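Local coordinates for 3-methylornithine synthase (Methanosarcina barkeri, PDB 3T7V), which catalyses the radical-based isomerization of L-lysine to (3R)-3-methyl-D-ornithine in pyrrolysine biosynthesis, using a [4Fe-4S] cluster and S-adenosylmethionine, at residues C75-Y80 with R179-G184; L168-Y173 with D188-A193; V212-E217 with F250-N255; D27-L32 with S218-L223. All coordinates share one frame; numbering follows the deposited sequence.

Interaction 1: C75-Y80 with R179-G184. With SF4 (iron/sulfur cluster), chain B; SAM (S-adenosylmethionine), chain C.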
# COMPACT_ATOMS: atom_id res chain seq x y z
N CYS A 75 -8.18 14.31 6.44
CA CYS A 75 -6.73 14.18 6.37
C CYS A 75 -6.08 15.33 5.62
O CYS A 75 -6.47 15.70 4.53
CB CYS A 75 -6.34 12.86 5.75
SG CYS A 75 -6.97 11.40 6.61
N SER A 76 -5.00 15.85 6.22
CA SER A 76 -4.40 17.09 5.65
C SER A 76 -3.65 16.86 4.33
O SER A 76 -3.39 17.78 3.59
CB SER A 76 -3.55 17.77 6.68
OG SER A 76 -2.55 16.90 7.04
N PHE A 77 -3.27 15.62 4.11
CA PHE A 77 -2.42 15.22 2.98
C PHE A 77 -3.24 14.73 1.75
O PHE A 77 -2.67 14.56 0.66
CB PHE A 77 -1.43 14.08 3.39
CG PHE A 77 -2.09 12.91 4.03
CD1 PHE A 77 -2.59 11.84 3.24
CD2 PHE A 77 -2.26 12.86 5.42
CE1 PHE A 77 -3.24 10.78 3.87
CE2 PHE A 77 -2.81 11.76 6.05
CZ PHE A 77 -3.36 10.72 5.26
N CYS A 78 -4.55 14.39 1.98
CA CYS A 78 -5.23 13.60 0.98
C CYS A 78 -6.16 14.44 0.12
O CYS A 78 -6.94 15.24 0.62
CB CYS A 78 -6.09 12.57 1.73
SG CYS A 78 -6.95 11.46 0.59
N TYR A 79 -6.06 14.24 -1.19
CA TYR A 79 -6.93 15.01 -2.13
C TYR A 79 -8.41 14.78 -1.81
O TYR A 79 -9.24 15.66 -2.12
CB TYR A 79 -6.65 14.47 -3.52
CG TYR A 79 -7.35 15.21 -4.65
CD1 TYR A 79 -6.96 16.55 -4.97
CD2 TYR A 79 -8.39 14.62 -5.31
CE1 TYR A 79 -7.62 17.22 -6.02
CE2 TYR A 79 -9.00 15.27 -6.38
CZ TYR A 79 -8.60 16.56 -6.70
OH TYR A 79 -9.24 17.20 -7.75
N TYR A 80 -8.78 13.61 -1.27
CA TYR A 80 -10.17 13.27 -1.13
C TYR A 80 -10.72 13.67 0.23
O TYR A 80 -11.87 13.40 0.53
CB TYR A 80 -10.32 11.73 -1.39
CG TYR A 80 -9.89 11.39 -2.77
CD1 TYR A 80 -8.59 10.95 -3.03
CD2 TYR A 80 -10.75 11.48 -3.83
CE1 TYR A 80 -8.14 10.67 -4.31
CE2 TYR A 80 -10.30 11.20 -5.14
CZ TYR A 80 -8.96 10.79 -5.34
OH TYR A 80 -8.64 10.54 -6.67
N ARG A 179 -1.11 13.51 14.56
CA ARG A 179 -2.27 14.37 14.75
C ARG A 179 -2.38 15.53 13.73
O ARG A 179 -3.49 16.07 13.57
CB ARG A 179 -2.17 15.02 16.17
CG ARG A 179 -0.94 15.88 16.36
CD ARG A 179 -0.72 16.19 17.87
NE ARG A 179 -1.86 16.96 18.41
CZ ARG A 179 -1.98 18.31 18.29
NH1 ARG A 179 -1.07 19.01 17.59
NH2 ARG A 179 -3.00 18.98 18.85
N LYS A 180 -1.27 15.88 13.03
CA LYS A 180 -1.33 16.89 11.97
C LYS A 180 -1.74 16.33 10.63
O LYS A 180 -2.08 17.11 9.72
CB LYS A 180 0.12 17.51 11.73
CG LYS A 180 0.71 18.13 12.99
CD LYS A 180 2.12 18.78 12.66
CE LYS A 180 2.95 19.17 13.82
NZ LYS A 180 3.96 19.90 13.00
N LEU A 181 -1.64 15.00 10.50
CA LEU A 181 -1.93 14.29 9.25
C LEU A 181 -3.34 13.70 9.26
O LEU A 181 -4.21 14.15 8.50
CB LEU A 181 -0.88 13.18 9.00
CG LEU A 181 0.56 13.69 8.81
CD1 LEU A 181 1.52 12.50 8.60
CD2 LEU A 181 0.65 14.77 7.73
N ARG A 182 -3.56 12.72 10.11
CA ARG A 182 -4.90 12.09 10.23
C ARG A 182 -5.71 12.87 11.24
O ARG A 182 -6.01 12.39 12.36
CB ARG A 182 -4.79 10.59 10.58
CG ARG A 182 -4.42 9.83 9.27
CD ARG A 182 -4.62 8.32 9.44
NE ARG A 182 -4.50 7.64 8.14
CZ ARG A 182 -5.48 7.63 7.23
NH1 ARG A 182 -6.72 7.97 7.54
NH2 ARG A 182 -5.27 7.09 6.05
N VAL A 183 -6.11 14.06 10.81
CA VAL A 183 -6.75 15.04 11.73
C VAL A 183 -8.02 14.47 12.31
O VAL A 183 -8.93 14.01 11.59
CB VAL A 183 -7.04 16.34 10.94
CG1 VAL A 183 -7.76 17.29 11.88
CG2 VAL A 183 -5.73 16.92 10.46
N GLY A 184 -8.10 14.51 13.64
CA GLY A 184 -9.34 14.12 14.33
C GLY A 184 -9.52 12.60 14.50
O GLY A 184 -10.55 12.14 15.03
FE1 SF4 B . -8.55 7.82 3.57
FE2 SF4 B . -10.37 9.94 3.60
FE3 SF4 B . -8.10 10.28 2.24
FE4 SF4 B . -8.04 10.25 4.88
S1 SF4 B . -9.13 11.79 3.63
S2 SF4 B . -6.63 9.13 3.50
S3 SF4 B . -9.62 8.75 5.44
S4 SF4 B . -9.71 8.82 1.72
N SAM C . -9.80 6.05 3.34
CA SAM C . -9.14 4.91 3.78
C SAM C . -7.97 5.17 4.64
O SAM C . -7.59 6.34 4.85
OXT SAM C . -7.46 4.16 5.24
CB SAM C . -8.39 4.33 2.80
CG SAM C . -7.59 5.12 1.84
SD SAM C . -5.82 4.60 1.80
CE SAM C . -5.69 3.99 0.14
C5' SAM C . -5.01 6.18 1.64
C4' SAM C . -3.75 6.15 2.09
O4' SAM C . -3.30 6.59 0.67
C3' SAM C . -3.44 6.94 3.12
O3' SAM C . -3.30 5.83 4.02
C2' SAM C . -2.05 7.24 2.55
O2' SAM C . -1.00 6.35 3.06
C1' SAM C . -2.07 7.23 1.01
N9 SAM C . -2.21 8.64 0.50
C8 SAM C . -3.28 9.50 0.55
N7 SAM C . -2.93 10.66 0.02
C5 SAM C . -1.62 10.56 -0.40
C6 SAM C . -0.72 11.48 -0.95
N6 SAM C . -1.06 12.74 -1.22
N1 SAM C . 0.50 11.05 -1.29
C2 SAM C . 0.91 9.77 -1.03
N3 SAM C . 0.11 8.89 -0.39
C4 SAM C . -1.17 9.30 -0.10
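The backbones of Ser76 and Leu181 are tied by one nearly straight hydrogen bond, Ser76 N to Leu181 O at 3.0 Å (N-H...O 163°), and the same carbonyl oxygen takes a CA-H...O contact from Cys75. One residue back, Ser76 OG donates to Lys180 O at 2.7 Å, reaching a lone pair in the carbonyl plane. Its chi1 of 60° sets OG between the backbone N and the carbonyl carbon, directed at the last turn of helix 175-181. Two consecutive carbonyls of that helix end are thus bound by one serine. Phe77 crosses Leu181 at about a right angle, CE2 lying 3.8 Å from Leu181 CB, while the opposite edge of the ring meets the adenine of SAM. Phe77 CZ also lies over one face of the Arg182 guanidinium, the two planes being 75° apart. Arg182, extended from CG to NE, brings its guanidinium to the carboxylate of SAM, and Arg182 NH2 donates to SAM O at 2.7 Å; the additional bonds to SAM O from NH1 and to O3' from NH2 are weak. Arg182 NH2 also has a salt bridge to Glu171. Cys75 SG binds iron FE4 and Cys78 SG binds iron FE3, each at 2.3 Å, and SAM chelates FE1 through its amino N and carboxylate O. With Cys71 as third ligand, this is the CX3CX2C cluster loop of radical SAM enzymes, an aromatic residue preceding the last cysteine.

Interaction 2: L168-Y173 with D188-A193. With SAM (S-adenosylmethionine), chain C; MD0 (5-amino-D-isoleucine), chain D.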
# COMPACT_ATOMS: atom_id res chain seq x y z
N LEU A 168 -4.79 -0.76 6.40
CA LEU A 168 -5.21 0.39 7.25
C LEU A 168 -3.93 1.02 7.77
O LEU A 168 -3.35 0.56 8.77
CB LEU A 168 -6.11 -0.16 8.43
CG LEU A 168 -6.82 0.97 9.20
CD1 LEU A 168 -7.94 1.60 8.36
CD2 LEU A 168 -7.37 0.37 10.53
N TYR A 169 -3.42 2.00 7.01
CA TYR A 169 -2.06 2.45 7.29
C TYR A 169 -2.04 3.48 8.39
O TYR A 169 -2.90 4.33 8.50
CB TYR A 169 -1.42 3.11 6.01
CG TYR A 169 -1.57 2.24 4.75
CD1 TYR A 169 -1.59 0.85 4.85
CD2 TYR A 169 -1.71 2.82 3.52
CE1 TYR A 169 -1.79 0.05 3.70
CE2 TYR A 169 -1.91 2.07 2.39
CZ TYR A 169 -1.98 0.70 2.48
OH TYR A 169 -2.19 -0.06 1.33
N GLN A 170 -1.02 3.37 9.24
CA GLN A 170 -0.89 4.34 10.35
C GLN A 170 -0.32 5.70 9.90
O GLN A 170 -0.54 6.72 10.59
CB GLN A 170 0.06 3.79 11.40
CG GLN A 170 -0.19 4.44 12.79
CD GLN A 170 -1.49 4.05 13.45
OE1 GLN A 170 -2.07 3.04 13.13
NE2 GLN A 170 -1.91 4.84 14.44
N GLU A 171 0.40 5.71 8.75
CA GLU A 171 1.07 6.95 8.18
C GLU A 171 2.35 7.32 8.94
O GLU A 171 3.41 7.52 8.35
CB GLU A 171 0.22 8.22 8.11
CG GLU A 171 -1.20 8.07 7.64
CD GLU A 171 -1.31 7.32 6.36
OE1 GLU A 171 -0.35 7.13 5.53
OE2 GLU A 171 -2.42 6.83 6.14
N THR A 172 2.23 7.36 10.25
CA THR A 172 3.40 7.62 11.11
C THR A 172 3.06 7.08 12.50
O THR A 172 1.92 7.21 12.97
CB THR A 172 3.69 9.13 11.17
OG1 THR A 172 4.78 9.36 12.05
CG2 THR A 172 2.50 9.95 11.65
N TYR A 173 4.07 6.63 13.22
CA TYR A 173 3.95 6.38 14.65
C TYR A 173 4.51 7.49 15.55
O TYR A 173 4.55 7.34 16.79
CB TYR A 173 4.65 5.05 15.05
CG TYR A 173 3.83 3.87 14.58
CD1 TYR A 173 3.84 3.45 13.24
CD2 TYR A 173 3.04 3.19 15.48
CE1 TYR A 173 3.00 2.38 12.80
CE2 TYR A 173 2.23 2.11 15.07
CZ TYR A 173 2.23 1.73 13.75
OH TYR A 173 1.40 0.71 13.36
N ASP A 188 -4.78 5.12 18.48
CA ASP A 188 -4.91 3.72 18.88
C ASP A 188 -6.07 3.05 18.15
O ASP A 188 -6.10 1.82 18.03
CB ASP A 188 -5.07 3.63 20.40
CG ASP A 188 -3.78 3.90 21.15
OD1 ASP A 188 -2.68 3.83 20.54
OD2 ASP A 188 -3.87 4.18 22.37
N GLY A 189 -7.03 3.83 17.66
CA GLY A 189 -8.20 3.23 16.96
C GLY A 189 -7.70 2.37 15.80
O GLY A 189 -8.25 1.31 15.52
N ARG A 190 -6.74 2.91 15.02
CA ARG A 190 -6.28 2.17 13.83
C ARG A 190 -5.47 0.96 14.26
O ARG A 190 -5.56 -0.11 13.63
CB ARG A 190 -5.46 3.02 12.80
CG ARG A 190 -6.31 4.13 12.20
CD ARG A 190 -5.57 5.09 11.32
NE ARG A 190 -5.33 4.57 9.97
CZ ARG A 190 -6.22 4.64 8.96
NH1 ARG A 190 -7.51 5.06 9.18
NH2 ARG A 190 -5.86 4.29 7.70
N VAL A 191 -4.62 1.14 15.29
CA VAL A 191 -3.86 0.03 15.82
C VAL A 191 -4.81 -1.09 16.29
O VAL A 191 -4.58 -2.31 15.94
CB VAL A 191 -3.02 0.53 16.99
CG1 VAL A 191 -2.36 -0.66 17.68
CG2 VAL A 191 -1.94 1.52 16.50
N ASN A 192 -5.86 -0.73 17.01
CA ASN A 192 -6.77 -1.70 17.57
C ASN A 192 -7.59 -2.42 16.49
O ASN A 192 -7.93 -3.63 16.64
CB ASN A 192 -7.68 -1.00 18.61
CG ASN A 192 -6.93 -0.66 19.89
OD1 ASN A 192 -5.87 -1.16 20.14
ND2 ASN A 192 -7.45 0.27 20.64
N ALA A 193 -7.95 -1.69 15.41
CA ALA A 193 -8.69 -2.33 14.35
C ALA A 193 -7.81 -3.38 13.63
O ALA A 193 -8.33 -4.46 13.28
CB ALA A 193 -9.18 -1.24 13.36
N SAM C . -9.80 6.05 3.34
CA SAM C . -9.14 4.91 3.78
C SAM C . -7.97 5.17 4.64
O SAM C . -7.59 6.34 4.85
OXT SAM C . -7.46 4.16 5.24
CB SAM C . -8.39 4.33 2.80
CG SAM C . -7.59 5.12 1.84
SD SAM C . -5.82 4.60 1.80
CE SAM C . -5.69 3.99 0.14
C5' SAM C . -5.01 6.18 1.64
C4' SAM C . -3.75 6.15 2.09
O4' SAM C . -3.30 6.59 0.67
C3' SAM C . -3.44 6.94 3.12
O3' SAM C . -3.30 5.83 4.02
C2' SAM C . -2.05 7.24 2.55
O2' SAM C . -1.00 6.35 3.06
C1' SAM C . -2.07 7.23 1.01
N9 SAM C . -2.21 8.64 0.50
C8 SAM C . -3.28 9.50 0.55
N7 SAM C . -2.93 10.66 0.02
C5 SAM C . -1.62 10.56 -0.40
C6 SAM C . -0.72 11.48 -0.95
N6 SAM C . -1.06 12.74 -1.22
N1 SAM C . 0.50 11.05 -1.29
C2 SAM C . 0.91 9.77 -1.03
N3 SAM C . 0.11 8.89 -0.39
C4 SAM C . -1.17 9.30 -0.10
C MD0 D . -1.69 1.78 -3.91
N MD0 D . -3.15 3.43 -4.93
O MD0 D . -1.50 0.57 -3.68
CA MD0 D . -3.09 2.29 -4.02
CB MD0 D . -3.64 2.69 -2.61
CD MD0 D . -4.69 1.53 -0.56
NE MD0 D . -4.75 0.26 0.16
CG MD0 D . -3.74 1.40 -1.75
CG2 MD0 D . -2.77 3.75 -1.88
OXT MD0 D . -0.77 2.60 -4.05
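Arg190 leaves helix 188-193 with CG anti to the carbonyl carbon (chi1 -64°) and then bends at chi3 (79°), a bend that turns the guanidinium so that one face meets Leu168 and an edge meets Tyr169 O. Leu168, whose CG is anti to the backbone N, puts CD1 over that face, 3.5 Å from Arg190 NH2. At the guanidinium edge, Arg190 NE donates to Tyr169 O at 2.9 Å, from above the carbonyl plane, and NH2 adds a weak bond to the same oxygen. Arg190 NH2 also gives SAM OXT a straighter bond of 2.9 Å (164°). Segment 168-173 directly follows strand 163-167, so these residues meet the cofactor at the C-terminal strand end, where TIM barrels hold their active sites. Glu171 and Tyr169 extend the same loop into the site: Glu171 OE1 and OE2 accept hydrogen bonds from SAM O2' and O3', respectively, and Tyr169 OH accepts one from MD0 NE at 2.8 Å while also bonding Glu205. Were Arg190 cut back to alanine, the SAM carboxylate would probably lose one of its charged partners and Tyr169 O these two donors. Farther out, Gln170 slides past Arg190, its OE1 lying 3.4 Å from Arg190 CB and being hydrogen-bonded to Arg194. Leu168 CD2 packs on Ala193 CB at 3.7 Å.

Interaction 3: V212-E217 with F250-N255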
# COMPACT_ATOMS: atom_id res chain seq x y z
N VAL A 212 6.88 13.92 4.28
CA VAL A 212 5.74 14.64 4.84
C VAL A 212 6.19 15.35 6.12
O VAL A 212 5.37 15.65 6.99
CB VAL A 212 4.52 13.65 5.03
CG1 VAL A 212 4.82 12.71 6.23
CG2 VAL A 212 3.14 14.35 4.93
N GLY A 213 7.50 15.56 6.27
CA GLY A 213 8.07 16.31 7.41
C GLY A 213 8.65 15.35 8.44
O GLY A 213 9.04 15.79 9.54
N ASN A 214 8.65 14.05 8.13
CA ASN A 214 9.35 13.08 8.97
C ASN A 214 10.85 13.16 8.76
O ASN A 214 11.35 13.09 7.64
CB ASN A 214 8.87 11.65 8.60
CG ASN A 214 9.01 11.34 7.11
OD1 ASN A 214 8.49 12.11 6.26
ND2 ASN A 214 9.71 10.25 6.75
N ASP A 215 11.57 13.36 9.83
CA ASP A 215 13.03 13.25 9.77
C ASP A 215 13.52 11.84 10.03
O ASP A 215 12.69 10.91 10.19
CB ASP A 215 13.69 14.32 10.74
CG ASP A 215 13.48 14.02 12.27
OD1 ASP A 215 12.65 13.13 12.70
OD2 ASP A 215 14.19 14.68 13.14
N ILE A 216 14.82 11.62 10.15
CA ILE A 216 15.30 10.24 10.41
C ILE A 216 14.71 9.71 11.68
O ILE A 216 14.29 8.55 11.68
CB ILE A 216 16.84 10.20 10.42
CG1 ILE A 216 17.36 10.38 9.03
CG2 ILE A 216 17.41 8.95 11.10
CD1 ILE A 216 18.87 10.59 8.92
N GLU A 217 14.72 10.49 12.77
CA GLU A 217 14.22 9.93 14.06
C GLU A 217 12.72 9.55 13.95
O GLU A 217 12.32 8.52 14.52
CB GLU A 217 14.52 10.92 15.20
CG GLU A 217 16.04 10.90 15.46
CD GLU A 217 16.40 11.72 16.71
OE1 GLU A 217 15.71 12.80 16.95
OE2 GLU A 217 17.33 11.24 17.40
N PHE A 250 3.43 22.01 0.31
CA PHE A 250 4.51 21.46 1.15
C PHE A 250 5.69 21.00 0.35
O PHE A 250 5.55 20.36 -0.67
CB PHE A 250 3.93 20.37 2.03
CG PHE A 250 4.88 19.83 3.02
CD1 PHE A 250 5.13 20.55 4.17
CD2 PHE A 250 5.60 18.65 2.77
CE1 PHE A 250 6.05 20.08 5.10
CE2 PHE A 250 6.48 18.16 3.70
CZ PHE A 250 6.72 18.88 4.84
N ARG A 251 6.89 21.42 0.79
CA ARG A 251 8.10 20.93 0.20
C ARG A 251 8.90 20.31 1.32
O ARG A 251 9.08 20.92 2.38
CB ARG A 251 8.86 22.08 -0.47
CG ARG A 251 8.17 22.52 -1.75
CD ARG A 251 9.06 23.31 -2.70
NE ARG A 251 8.31 24.26 -3.55
CZ ARG A 251 7.54 23.93 -4.59
NH1 ARG A 251 7.38 22.67 -4.96
NH2 ARG A 251 6.91 24.89 -5.27
N ASP A 252 9.30 19.06 1.11
CA ASP A 252 10.11 18.35 2.08
C ASP A 252 11.59 18.61 1.77
O ASP A 252 12.03 18.54 0.62
CB ASP A 252 9.77 16.85 2.04
CG ASP A 252 10.50 16.02 3.14
OD1 ASP A 252 11.59 15.52 2.77
OD2 ASP A 252 9.97 15.85 4.32
N LYS A 253 12.32 18.94 2.83
CA LYS A 253 13.74 19.22 2.78
C LYS A 253 14.51 18.00 3.33
O LYS A 253 15.35 18.15 4.22
CB LYS A 253 14.06 20.51 3.56
CG LYS A 253 13.55 20.52 5.00
CD LYS A 253 13.62 21.91 5.62
CE LYS A 253 13.74 21.83 7.14
NZ LYS A 253 13.97 23.17 7.75
N SER A 254 14.22 16.81 2.78
CA SER A 254 14.84 15.55 3.28
C SER A 254 15.41 14.64 2.22
O SER A 254 14.98 14.66 1.06
CB SER A 254 13.84 14.73 4.11
OG SER A 254 14.01 15.02 5.50
N ASN A 255 16.34 13.79 2.66
CA ASN A 255 16.96 12.73 1.84
C ASN A 255 16.23 11.38 2.02
O ASN A 255 16.75 10.29 1.58
CB ASN A 255 18.47 12.60 2.23
CG ASN A 255 19.38 12.42 1.03
OD1 ASN A 255 18.98 12.65 -0.12
ND2 ASN A 255 20.63 12.02 1.29
O HOH W 1 10.97 13.07 4.75
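Asp252 OD2 is gripped by two groups: Gly213 N donates to it at 3.2 Å, meeting the oxygen nearly along its C-O axis, and a water lies 3.0 Å from it. The same water stands 2.9 Å from Asn214 O, so it probably bridges the loops, although it has more acceptors near it than protons to give. With CG anti to the backbone N (chi1 -175°), Asp252 extends its carboxylate across to the turn at Gly213. That turn is braced from within, because Val212 N donates to Asn214 OD1 at 3.1 Å in an almost linear bond (169°). The amide's other end, Asn214 ND2, bonds Thr219 OG1 and Thr210 OG1. Gly213 has a positive phi of 101°, where a CB would run into the preceding carbonyl oxygen and also lie close to Phe250. Phe250 rests its ring against this backbone, CE2 lying 3.7 Å from Val212 C and CZ 3.7 Å from Gly213 N. Val212, whose CB bond is directed away, packs on Phe239. Asp215 N-caps helix 216-228 through Ser218 N. The contact thus joins the loop between strand 203-210 and helix 216-228 to the one between strand 233-238 and helix 258-268.

Interaction 4: D27-L32 with S218-L223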
# COMPACT_ATOMS: atom_id res chain seq x y z
N ASP A 27 22.15 1.00 12.93
CA ASP A 27 22.12 0.54 11.54
C ASP A 27 21.05 1.37 10.79
O ASP A 27 21.32 1.81 9.67
CB ASP A 27 21.76 -0.96 11.41
CG ASP A 27 22.76 -1.86 12.06
OD1 ASP A 27 23.94 -1.44 12.19
OD2 ASP A 27 22.41 -3.00 12.42
N LEU A 28 19.86 1.57 11.38
CA LEU A 28 18.78 2.39 10.71
C LEU A 28 19.28 3.78 10.49
O LEU A 28 19.03 4.34 9.43
CB LEU A 28 17.47 2.37 11.52
CG LEU A 28 16.85 1.00 11.68
CD1 LEU A 28 15.56 1.12 12.52
CD2 LEU A 28 16.51 0.38 10.33
N ARG A 29 19.91 4.43 11.50
CA ARG A 29 20.41 5.77 11.27
C ARG A 29 21.38 5.84 10.12
O ARG A 29 21.43 6.87 9.44
CB ARG A 29 21.07 6.38 12.53
CG ARG A 29 20.07 6.72 13.60
CD ARG A 29 20.82 7.19 14.86
NE ARG A 29 19.84 7.53 15.91
CZ ARG A 29 19.28 8.72 16.03
NH1 ARG A 29 19.54 9.71 15.15
NH2 ARG A 29 18.49 8.98 17.07
N THR A 30 22.29 4.85 10.05
CA THR A 30 23.31 4.83 9.02
C THR A 30 22.66 4.66 7.65
O THR A 30 22.93 5.45 6.72
CB THR A 30 24.26 3.74 9.32
OG1 THR A 30 24.83 3.94 10.60
CG2 THR A 30 25.38 3.64 8.19
N LEU A 31 21.79 3.65 7.54
CA LEU A 31 21.14 3.36 6.23
C LEU A 31 20.26 4.52 5.76
O LEU A 31 20.28 4.92 4.56
CB LEU A 31 20.35 2.03 6.30
CG LEU A 31 21.27 0.81 6.55
CD1 LEU A 31 20.39 -0.43 6.60
CD2 LEU A 31 22.33 0.59 5.47
N LEU A 32 19.54 5.10 6.72
CA LEU A 32 18.66 6.21 6.38
C LEU A 32 19.40 7.49 6.04
O LEU A 32 18.83 8.42 5.48
CB LEU A 32 17.59 6.41 7.46
CG LEU A 32 16.56 5.26 7.57
CD1 LEU A 32 15.75 5.43 8.87
CD2 LEU A 32 15.61 5.18 6.32
N SER A 218 11.94 10.40 13.30
CA SER A 218 10.48 10.12 13.15
C SER A 218 10.30 8.84 12.35
O SER A 218 9.45 7.99 12.70
CB SER A 218 9.91 11.30 12.37
OG SER A 218 8.55 11.17 12.13
N THR A 219 11.11 8.66 11.32
CA THR A 219 11.04 7.48 10.48
C THR A 219 11.41 6.23 11.28
O THR A 219 10.76 5.18 11.09
CB THR A 219 11.96 7.67 9.27
OG1 THR A 219 11.52 8.86 8.57
CG2 THR A 219 11.88 6.44 8.34
N ILE A 220 12.47 6.30 12.10
CA ILE A 220 12.79 5.13 12.95
C ILE A 220 11.65 4.77 13.88
O ILE A 220 11.34 3.59 14.03
CB ILE A 220 14.10 5.41 13.70
CG1 ILE A 220 15.18 5.52 12.64
CG2 ILE A 220 14.37 4.29 14.68
CD1 ILE A 220 16.53 5.87 13.28
N LEU A 221 11.01 5.79 14.51
CA LEU A 221 9.87 5.56 15.41
C LEU A 221 8.78 4.83 14.60
O LEU A 221 8.20 3.86 15.07
CB LEU A 221 9.28 6.86 15.92
CG LEU A 221 9.90 7.73 17.02
CD1 LEU A 221 8.97 8.93 17.32
CD2 LEU A 221 9.98 6.80 18.24
N SER A 222 8.61 5.22 13.35
CA SER A 222 7.56 4.58 12.54
C SER A 222 7.91 3.19 12.09
O SER A 222 7.06 2.29 12.11
CB SER A 222 7.23 5.43 11.34
OG SER A 222 6.63 6.62 11.81
N LEU A 223 9.18 2.97 11.74
CA LEU A 223 9.60 1.60 11.39
C LEU A 223 9.47 0.63 12.61
O LEU A 223 8.97 -0.50 12.46
CB LEU A 223 11.07 1.56 10.89
CG LEU A 223 11.21 2.31 9.52
CD1 LEU A 223 12.71 2.57 9.24
CD2 LEU A 223 10.66 1.46 8.36
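Ile220 packs against Leu28, Arg29 and Leu32, and apolar contacts of this kind make up most of the pairing. The axes of helices 27-32 and 218-223 pass 10.6 Å apart with 124° between their N-to-C directions, and no hydrogen bond crosses between the two segments. Ile220 uses both branches. Its CG1 arm leaves anti to the carbonyl carbon (chi1 -64°), and at its end Ile220 CD1 lies across Arg29 at about a right angle, 3.7 Å from Arg29 CG. The methyl Ile220 CG2 meets Leu28 CD1 at 4.0 Å. Leu32 CD1 serves three partners: Ile220 CG1 at 3.8 Å, Thr219 CG2 at 4.0 Å and, more loosely, Leu223 CD1 at 4.2 Å. Shortening Ile220 to an alanine is likely to open a gap between Leu28, Arg29 and Leu32, leaving the methylene chain of Arg29 and one flank of Leu32 without their apolar partner.

Polar bonds are made to residues outside the two segments. Arg29 NH2 forms a salt bridge with Glu217, one residue before segment 218-223. Thr219 OG1, turned from the contact surface by the same torsion that offers CG2 to Leu32, bonds Asp215 O. Helix 258-268 supplies further apolar neighbours, Val264 on Leu28, Ile261 on Leu32 and Leu265 on Leu223. The arrangement is an N-terminal helix laid across the outer helical layer of a TIM-barrel fold, against the helices that follow strands 203-210 and 233-238.

Overall arrangement
Interactions 1 and 2 lie about 13 Å apart between centres, cross along the chain, and share SAM; the Arg182-Glu171 salt bridge joins them directly. Interactions 3 and 4, their centres also about 13 Å apart, both use helix 216-228 and are linked by the Arg29-Glu217 salt bridge. Leu181 packing on Val212 ties interaction 1 to interaction 3, and a probable hydrogen bond from Tyr173 N to Ser222 OG ties interaction 2 to interaction 4. In chain order 27-32 comes first, and the loop it closes with 218-223 encloses interactions 1 and 2, whereas interaction 3 crosses it. The cofactor site at the C-terminal strand ends thus connects through successive contacts to the barrel's outer helices and the N-terminal helix.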